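Local coordinates for protein endonuclease V (Homo sapiens, PDB 6OZE) that probably cleaves inosine-containing RNA as a metal-ion-dependent endoribonuclease of the RNase H clan, at residues W28-F34 with A211-L215; G36-G42 with L110-L116; L96-V100 with L134-L140. The protein carries 4 engineered substitutions. One frame throughout, in Å; residues are numbered along the deposited sequence.

The three contacts lie around one mixed sheet of RNase H type. Contact 2 is within it, where strands 39-47 and 115-118 run parallel. Contact 3 pairs helices 89-106 and 130-138, which pack on the sheet face that carries Leu115. Contact 1 joins the loop before strand 39-47 to helix 209-218, on the Leu116 side. Contact 2 touches both others; its centre is about 12 Å from that of contact 1 and 13 Å from that of contact 3. Along the chain, the segments of contact 1 bracket those of the other two, and the segments of contacts 2 and 3 alternate. Thus the early loop, the sheet and both helix layers form one packed unit.

Contact 1 of 3, residues W28-F34 with A211-L215; sequences WQRDPAF and AAVRL
Phe34 and Arg214 meet because each turns CG to the side of its own backbone N and opposite its carbonyl carbon, Phe34 with chi1 -59°. The Arg214 chain then bends at chi3 (-45°) and lays its guanidinium flat against the Phe34 ring. The two planes are only 3° apart. The overlap is offset, with Phe34 CZ over the guanidinium near its rim. Arg214 is modelled in two conformers; the one described here makes this stack.

Here the guanidinium edge points into the type I turn from Asp31 to Phe34. Arg214 NH2 gives a short hydrogen bond to Pro32 O (2.7 Å), in the carbonyl plane and on a lone pair. Arg214 NH1 binds Asp31 O (3.1 Å) from above its carbonyl plane. Phe34 N reaches the same oxygen from the opposite face, so two N-H groups grip it. Asp31 OD2 makes an Asx turn with Ala33 N (3.0 Å) and also accepts from Ser35 N.

Leu215 covers the more buried side. Its CB lies 3.9 Å from Phe34 CZ, and its CD1 sits over one ring face. Leu215 CD2 approaches the edge of the Trp28 ring at CH2 (4.4 Å). Gln29 O rests on Ala211 CB (3.8 Å), while the amide of Gln29 binds Thr25 N and Arg206 O. The loop is thus fastened to helix 209-218.

The arginine charge is met here by backbone carbonyls and a stacked aromatic ring. The Asp31 carboxylate is too far for a salt bridge, and probably adds only weak attraction.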
# COMPACT_ATOMS: atom_id res chain seq x y z
N TRP A 28 4.54 19.08 -3.69
CA TRP A 28 3.51 18.55 -4.58
C TRP A 28 2.33 17.98 -3.81
O TRP A 28 1.21 17.97 -4.32
CB TRP A 28 4.09 17.52 -5.56
CG TRP A 28 4.63 16.25 -4.95
CD1 TRP A 28 5.95 15.96 -4.71
CD2 TRP A 28 3.89 15.09 -4.52
NE1 TRP A 28 6.07 14.71 -4.15
CE2 TRP A 28 4.82 14.15 -4.03
CE3 TRP A 28 2.53 14.76 -4.51
CZ2 TRP A 28 4.44 12.91 -3.51
CZ3 TRP A 28 2.15 13.53 -4.00
CH2 TRP A 28 3.11 12.61 -3.52
N GLN A 29 2.55 17.53 -2.58
CA GLN A 29 1.47 16.94 -1.80
C GLN A 29 0.48 17.98 -1.31
O GLN A 29 -0.65 17.63 -0.98
CB GLN A 29 2.06 16.19 -0.60
CG GLN A 29 2.94 15.02 -0.98
CD GLN A 29 3.69 14.48 0.21
OE1 GLN A 29 4.26 15.25 0.98
NE2 GLN A 29 3.69 13.15 0.37
N ARG A 30 0.89 19.24 -1.25
CA ARG A 30 0.07 20.32 -0.73
C ARG A 30 -0.60 21.12 -1.84
O ARG A 30 -1.17 22.18 -1.57
CB ARG A 30 0.90 21.24 0.17
CG ARG A 30 1.57 20.50 1.34
CD ARG A 30 2.36 21.43 2.24
NE ARG A 30 3.64 21.82 1.66
CZ ARG A 30 4.81 21.26 1.98
NH1 ARG A 30 4.86 20.28 2.87
NH2 ARG A 30 5.92 21.69 1.40
N ASP A 31 -0.54 20.64 -3.07
CA ASP A 31 -1.20 21.29 -4.20
C ASP A 31 -2.45 20.52 -4.58
O ASP A 31 -2.42 19.28 -4.63
CB ASP A 31 -0.26 21.32 -5.40
CG ASP A 31 -0.85 22.09 -6.56
OD1 ASP A 31 -0.76 23.34 -6.54
OD2 ASP A 31 -1.41 21.46 -7.47
N PRO A 32 -3.55 21.22 -4.87
CA PRO A 32 -4.81 20.51 -5.16
C PRO A 32 -4.72 19.52 -6.31
O PRO A 32 -5.31 18.44 -6.24
CB PRO A 32 -5.80 21.65 -5.42
CG PRO A 32 -5.25 22.80 -4.63
CD PRO A 32 -3.75 22.66 -4.70
N ALA A 33 -3.97 19.85 -7.36
CA ALA A 33 -3.81 18.94 -8.49
C ALA A 33 -2.49 18.20 -8.47
O ALA A 33 -2.14 17.53 -9.45
CB ALA A 33 -3.96 19.71 -9.81
N PHE A 34 -1.77 18.24 -7.35
CA PHE A 34 -0.48 17.57 -7.21
C PHE A 34 0.52 18.05 -8.25
O PHE A 34 1.29 17.26 -8.81
CB PHE A 34 -0.61 16.04 -7.21
CG PHE A 34 -1.49 15.51 -6.12
CD1 PHE A 34 -1.10 15.61 -4.80
CD2 PHE A 34 -2.72 14.94 -6.42
CE1 PHE A 34 -1.90 15.13 -3.78
CE2 PHE A 34 -3.54 14.46 -5.40
CZ PHE A 34 -3.12 14.55 -4.08
N ALA A 211 -4.21 14.02 2.01
CA ALA A 211 -3.54 14.01 0.72
C ALA A 211 -3.46 12.61 0.13
O ALA A 211 -3.59 12.43 -1.09
CB ALA A 211 -2.13 14.60 0.85
N ALA A 212 -3.21 11.60 0.97
CA ALA A 212 -3.15 10.23 0.50
C ALA A 212 -4.47 9.81 -0.14
O ALA A 212 -4.48 9.14 -1.17
CB ALA A 212 -2.81 9.30 1.66
N VAL A 213 -5.59 10.19 0.47
CA VAL A 213 -6.89 9.82 -0.08
C VAL A 213 -7.12 10.51 -1.41
O VAL A 213 -7.62 9.90 -2.37
CB VAL A 213 -7.99 10.11 0.95
CG1 VAL A 213 -9.38 9.94 0.33
CG2 VAL A 213 -7.83 9.19 2.13
N ARG A 214 -6.76 11.79 -1.50
CA ARG A 214 -6.93 12.51 -2.75
C ARG A 214 -6.04 11.93 -3.85
O ARG A 214 -6.46 11.82 -5.00
CB ARG A 214 -6.64 13.99 -2.55
CG ARG A 214 -7.64 14.65 -1.61
CD ARG A 214 -7.68 16.15 -1.81
NE ARG A 214 -6.35 16.74 -1.91
CZ ARG A 214 -5.78 17.12 -3.04
NH1 ARG A 214 -4.56 17.65 -3.03
NH2 ARG A 214 -6.42 16.98 -4.20
N LEU A 215 -4.80 11.57 -3.51
CA LEU A 215 -3.92 10.97 -4.51
C LEU A 215 -4.47 9.64 -4.99
O LEU A 215 -4.44 9.34 -6.19
CB LEU A 215 -2.52 10.74 -3.91
CG LEU A 215 -1.53 10.03 -4.83
CD1 LEU A 215 -1.30 10.85 -6.09
CD2 LEU A 215 -0.21 9.78 -4.09

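Contact 2 of 3, residues G36-G42 with L110-L116; sequences GLQRVGG and LMPQVLL. With NA (sodium ion), chain G.
Val114 CG1 sits among Leu37 CD1 and the two methyls of Val40 at the apolar centre of a parallel strand pair, 39-47 beside 115-118, in the RNase H-like sheet. With chi1 56°, Val114 holds CG1 between its backbone N and carbonyl carbon, 4.0 Å from Leu37 CD1. Val40 is modelled in two conformers; in the one described its CG1 also meets Leu116 CG. Leu215 and Pro227, from helices 209-218 and 226-242, cover this face.

The backbones pair next. Gly41 N binds Val114 O (2.8 Å) almost in line with the carbonyl bond, and Gly41 O accepts from Leu116 N. A CB on Gly41 would run into Leu115 CD2 and press on Pro112 CB.

Toward the edge, the Gln113 amide reaches along the loop before strand 39-47. Gln113 OE1 takes two N-H groups, from Gln38 N (2.7 Å) and from Arg39 N (3.0 Å). Gln113 NE2 gives a nearly straight bond to Gly36 O (3.0 Å). Were Gln113 an alanine, the N-H groups of Gln38 and Arg39 and Gly36 O would probably lose this shared partner, and the loop could shift. Arg39 NE binds Met111 O (2.8 Å), above the carbonyl plane but within that of the guanidinium.

A sodium ion marks the outer end. It is held by Leu37 O (2.3 Å), Gln38 OE1 (2.4 Å), Phe64 O and three waters. The bend of Gln38 at chi2 (-72°) returns OE1 to the ion. One of those waters also accepts from Gly36 N.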
# COMPACT_ATOMS: atom_id res chain seq x y z
N GLY A 36 3.74 19.14 -9.73
CA GLY A 36 5.06 18.71 -9.36
C GLY A 36 5.20 17.21 -9.20
O GLY A 36 6.33 16.70 -9.15
N LEU A 37 4.08 16.49 -9.09
CA LEU A 37 4.12 15.03 -9.04
C LEU A 37 4.21 14.50 -10.47
O LEU A 37 3.34 14.77 -11.29
CB LEU A 37 2.87 14.49 -8.35
CG LEU A 37 2.78 12.96 -8.29
CD1 LEU A 37 3.97 12.35 -7.52
CD2 LEU A 37 1.45 12.56 -7.67
N GLN A 38 5.27 13.74 -10.76
CA GLN A 38 5.49 13.21 -12.09
C GLN A 38 5.46 11.69 -12.18
O GLN A 38 5.15 11.16 -13.25
CB GLN A 38 6.85 13.68 -12.64
CG GLN A 38 6.92 15.16 -12.94
CD GLN A 38 6.11 15.53 -14.17
OE1 GLN A 38 4.89 15.68 -14.11
NE2 GLN A 38 6.79 15.65 -15.31
N ARG A 39 5.82 10.99 -11.11
CA ARG A 39 5.90 9.53 -11.13
C ARG A 39 5.35 8.95 -9.84
O ARG A 39 5.76 9.35 -8.74
CB ARG A 39 7.35 9.07 -11.32
CG ARG A 39 7.93 9.45 -12.67
CD ARG A 39 9.40 9.05 -12.80
NE ARG A 39 10.20 9.64 -11.73
CZ ARG A 39 10.67 10.88 -11.73
NH1 ARG A 39 11.39 11.31 -10.71
NH2 ARG A 39 10.43 11.69 -12.75
N VAL A 40 4.43 8.00 -9.98
CA VAL A 40 3.80 7.31 -8.86
C VAL A 40 4.11 5.82 -9.01
O VAL A 40 3.91 5.26 -10.09
CB VAL A 40 2.28 7.54 -8.84
CG1 VAL A 40 1.64 6.79 -7.70
CG2 VAL A 40 1.95 9.03 -8.75
N GLY A 41 4.58 5.20 -7.94
CA GLY A 41 4.91 3.80 -7.96
C GLY A 41 3.81 2.96 -7.35
O GLY A 41 2.98 3.44 -6.57
N GLY A 42 3.79 1.69 -7.75
CA GLY A 42 2.90 0.71 -7.17
C GLY A 42 3.68 -0.56 -6.90
O GLY A 42 4.60 -0.91 -7.65
N LEU A 110 13.85 7.46 -13.02
CA LEU A 110 12.50 6.92 -13.01
C LEU A 110 12.00 6.63 -11.60
O LEU A 110 10.92 6.06 -11.45
CB LEU A 110 12.40 5.66 -13.87
CG LEU A 110 12.49 5.87 -15.39
CD1 LEU A 110 12.39 4.53 -16.11
CD2 LEU A 110 11.42 6.84 -15.88
N MET A 111 12.76 7.01 -10.57
CA MET A 111 12.36 6.70 -9.21
C MET A 111 11.01 7.34 -8.91
O MET A 111 10.78 8.50 -9.27
CB MET A 111 13.38 7.24 -8.21
CG MET A 111 14.53 6.28 -7.93
SD MET A 111 13.96 4.81 -7.04
CE MET A 111 13.26 5.53 -5.57
N PRO A 112 10.09 6.62 -8.29
CA PRO A 112 8.80 7.22 -7.94
C PRO A 112 8.94 8.25 -6.83
O PRO A 112 9.82 8.17 -5.97
CB PRO A 112 7.98 6.02 -7.46
CG PRO A 112 9.00 5.00 -7.01
CD PRO A 112 10.16 5.19 -7.94
N GLN A 113 8.04 9.23 -6.84
CA GLN A 113 7.99 10.21 -5.76
C GLN A 113 7.11 9.76 -4.61
O GLN A 113 7.14 10.39 -3.53
CB GLN A 113 7.49 11.55 -6.31
CG GLN A 113 8.48 12.21 -7.27
CD GLN A 113 7.82 13.22 -8.16
OE1 GLN A 113 7.23 12.86 -9.17
NE2 GLN A 113 7.90 14.50 -7.78
N VAL A 114 6.34 8.70 -4.82
CA VAL A 114 5.42 8.16 -3.82
C VAL A 114 5.08 6.74 -4.27
O VAL A 114 5.02 6.46 -5.47
CB VAL A 114 4.15 9.05 -3.73
CG1 VAL A 114 3.48 9.21 -5.11
CG2 VAL A 114 3.14 8.48 -2.72
N LEU A 115 4.85 5.86 -3.31
CA LEU A 115 4.44 4.49 -3.60
C LEU A 115 3.03 4.28 -3.08
O LEU A 115 2.73 4.62 -1.93
CB LEU A 115 5.34 3.48 -2.88
CG LEU A 115 6.81 3.41 -3.26
CD1 LEU A 115 7.52 2.38 -2.35
CD2 LEU A 115 6.94 3.03 -4.71
N LEU A 116 2.19 3.69 -3.92
CA LEU A 116 0.92 3.12 -3.49
C LEU A 116 1.16 1.64 -3.24
O LEU A 116 1.59 0.91 -4.15
CB LEU A 116 -0.17 3.32 -4.53
CG LEU A 116 -0.46 4.77 -4.94
CD1 LEU A 116 -1.71 4.81 -5.83
CD2 LEU A 116 -0.64 5.70 -3.73
NA NA G . 2.71 15.85 -13.19
O HOH W 1 3.22 18.46 -12.35
O HOH W 2 2.41 16.56 -15.65
O HOH W 3 0.90 16.70 -11.66

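Contact 3 of 3, residues L96-V100 with L134-L140; sequences LLELV and LGVLTDL
Helix segments 96-100 and 134-138 cross at -39° with their axes 10.6 Å apart, and come closest in the backbone where Leu97 faces Thr138. No hydrogen bond joins them; the contact is made by aliphatic side chains.

Leu134 packs at one end of the contact. Its CG is anti to the backbone N (chi1 -178°), which sends CD1 across to the other helix. There CD1 lies 4.0 Å from Leu96 CB and also touches the backbone at Leu97 N (3.9 Å). The side chains of Leu96 and Leu134 cross at about a right angle, and Leu96 CD1 meets Leu134 CD2.

Leu97 crosses Leu137 in the same manner on the outer side. Leu97 CD1 comes within 3.4 Å of Leu137 CB, which is tighter than normal carbon packing. Leu97 is modelled in two conformers, so this close approach is doubtful.

Val100 and Leu140 reach toward each other tip to tip, CG1 to CD1, at 4.1 Å. Thr138 CG2 lies between, near Leu97 CG and Val100 CG1. The polar end of Thr138 turns back into its own helix. Thr138 OG1 donates to Leu134 O (2.8 Å), an oxygen that also accepts from Thr138 N.

A Schellman motif ends this helix. Asp139 takes positive phi, Leu140 N reaches back to Gly135 O (3.3 Å), and Asp139 N makes a weak bond to Val136 O. The turn brings Leu140 against Val100. Asp139 OD1 is hydrogen-bonded to His205 NE2.

Helix 130-138 is the crossover between parallel neighbouring strands 115-118 and 142-146, a beta-alpha-beta unit. The helix pair packs on the sheet: Leu96 rests on Val43, Val45 and Ala57, Leu134 on Val43 and Leu115, and Leu140 on Leu115. Met111, in the loop before strand 115-118, packs against both Val100 and Leu140.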
# COMPACT_ATOMS: atom_id res chain seq x y z
N LEU A 96 10.41 -6.15 -1.72
CA LEU A 96 10.01 -4.88 -2.31
C LEU A 96 11.12 -3.86 -2.17
O LEU A 96 11.39 -3.08 -3.10
CB LEU A 96 8.73 -4.39 -1.64
CG LEU A 96 7.53 -5.31 -1.84
CD1 LEU A 96 6.30 -4.72 -1.12
CD2 LEU A 96 7.24 -5.45 -3.33
N LEU A 97 11.79 -3.83 -1.02
CA LEU A 97 12.90 -2.91 -0.85
C LEU A 97 14.00 -3.17 -1.87
O LEU A 97 14.59 -2.22 -2.42
CB LEU A 97 13.43 -2.98 0.58
CG LEU A 97 14.21 -1.77 1.08
CD1 LEU A 97 14.07 -1.67 2.57
CD2 LEU A 97 15.66 -1.91 0.72
N GLU A 98 14.29 -4.45 -2.16
CA GLU A 98 15.31 -4.79 -3.15
C GLU A 98 14.93 -4.29 -4.55
O GLU A 98 15.79 -3.86 -5.32
CB GLU A 98 15.52 -6.30 -3.17
CG GLU A 98 16.69 -6.75 -4.00
CD GLU A 98 18.03 -6.39 -3.37
OE1 GLU A 98 18.07 -6.13 -2.15
OE2 GLU A 98 19.04 -6.37 -4.10
N LEU A 99 13.64 -4.38 -4.90
CA LEU A 99 13.22 -3.87 -6.20
C LEU A 99 13.39 -2.36 -6.29
O LEU A 99 13.82 -1.84 -7.32
CB LEU A 99 11.76 -4.24 -6.48
CG LEU A 99 11.49 -5.73 -6.68
CD1 LEU A 99 9.97 -5.97 -6.78
CD2 LEU A 99 12.20 -6.23 -7.92
N VAL A 100 13.05 -1.64 -5.21
CA VAL A 100 13.21 -0.19 -5.22
C VAL A 100 14.68 0.19 -5.34
O VAL A 100 15.04 1.09 -6.11
CB VAL A 100 12.55 0.43 -3.97
CG1 VAL A 100 12.83 1.93 -3.91
CG2 VAL A 100 11.06 0.16 -3.98
N LEU A 134 7.62 -0.37 4.67
CA LEU A 134 8.34 -0.09 3.43
C LEU A 134 8.67 1.39 3.31
O LEU A 134 9.76 1.76 2.87
CB LEU A 134 7.50 -0.57 2.24
CG LEU A 134 8.13 -0.38 0.86
CD1 LEU A 134 9.38 -1.26 0.69
CD2 LEU A 134 7.10 -0.71 -0.21
N GLY A 135 7.73 2.27 3.71
CA GLY A 135 7.99 3.70 3.60
C GLY A 135 9.17 4.16 4.43
O GLY A 135 10.02 4.93 3.97
N VAL A 136 9.25 3.72 5.69
CA VAL A 136 10.34 4.16 6.56
C VAL A 136 11.68 3.67 6.03
O VAL A 136 12.69 4.39 6.06
CB VAL A 136 10.09 3.71 8.01
CG1 VAL A 136 11.36 3.79 8.84
CG2 VAL A 136 8.99 4.56 8.66
N LEU A 137 11.72 2.43 5.53
CA LEU A 137 12.99 1.86 5.09
C LEU A 137 13.44 2.42 3.74
O LEU A 137 14.64 2.60 3.53
CB LEU A 137 12.89 0.33 5.06
CG LEU A 137 12.87 -0.34 6.43
CD1 LEU A 137 12.65 -1.84 6.27
CD2 LEU A 137 14.17 -0.09 7.20
N THR A 138 12.51 2.71 2.83
CA THR A 138 12.87 3.38 1.58
C THR A 138 13.00 4.89 1.75
O THR A 138 13.59 5.54 0.87
CB THR A 138 11.83 3.13 0.49
OG1 THR A 138 10.56 3.64 0.91
CG2 THR A 138 11.70 1.64 0.19
N ASP A 139 12.48 5.45 2.85
CA ASP A 139 12.32 6.89 3.04
C ASP A 139 11.59 7.53 1.86
O ASP A 139 11.99 8.58 1.35
CB ASP A 139 13.63 7.61 3.33
CG ASP A 139 13.42 8.92 4.05
OD1 ASP A 139 12.39 9.06 4.76
OD2 ASP A 139 14.27 9.82 3.89
N LEU A 140 10.54 6.87 1.40
CA LEU A 140 9.70 7.42 0.35
C LEU A 140 8.30 7.65 0.89
O LEU A 140 7.82 6.89 1.74
CB LEU A 140 9.60 6.46 -0.83
CG LEU A 140 10.82 6.27 -1.73
CD1 LEU A 140 10.53 5.16 -2.74
CD2 LEU A 140 11.17 7.58 -2.44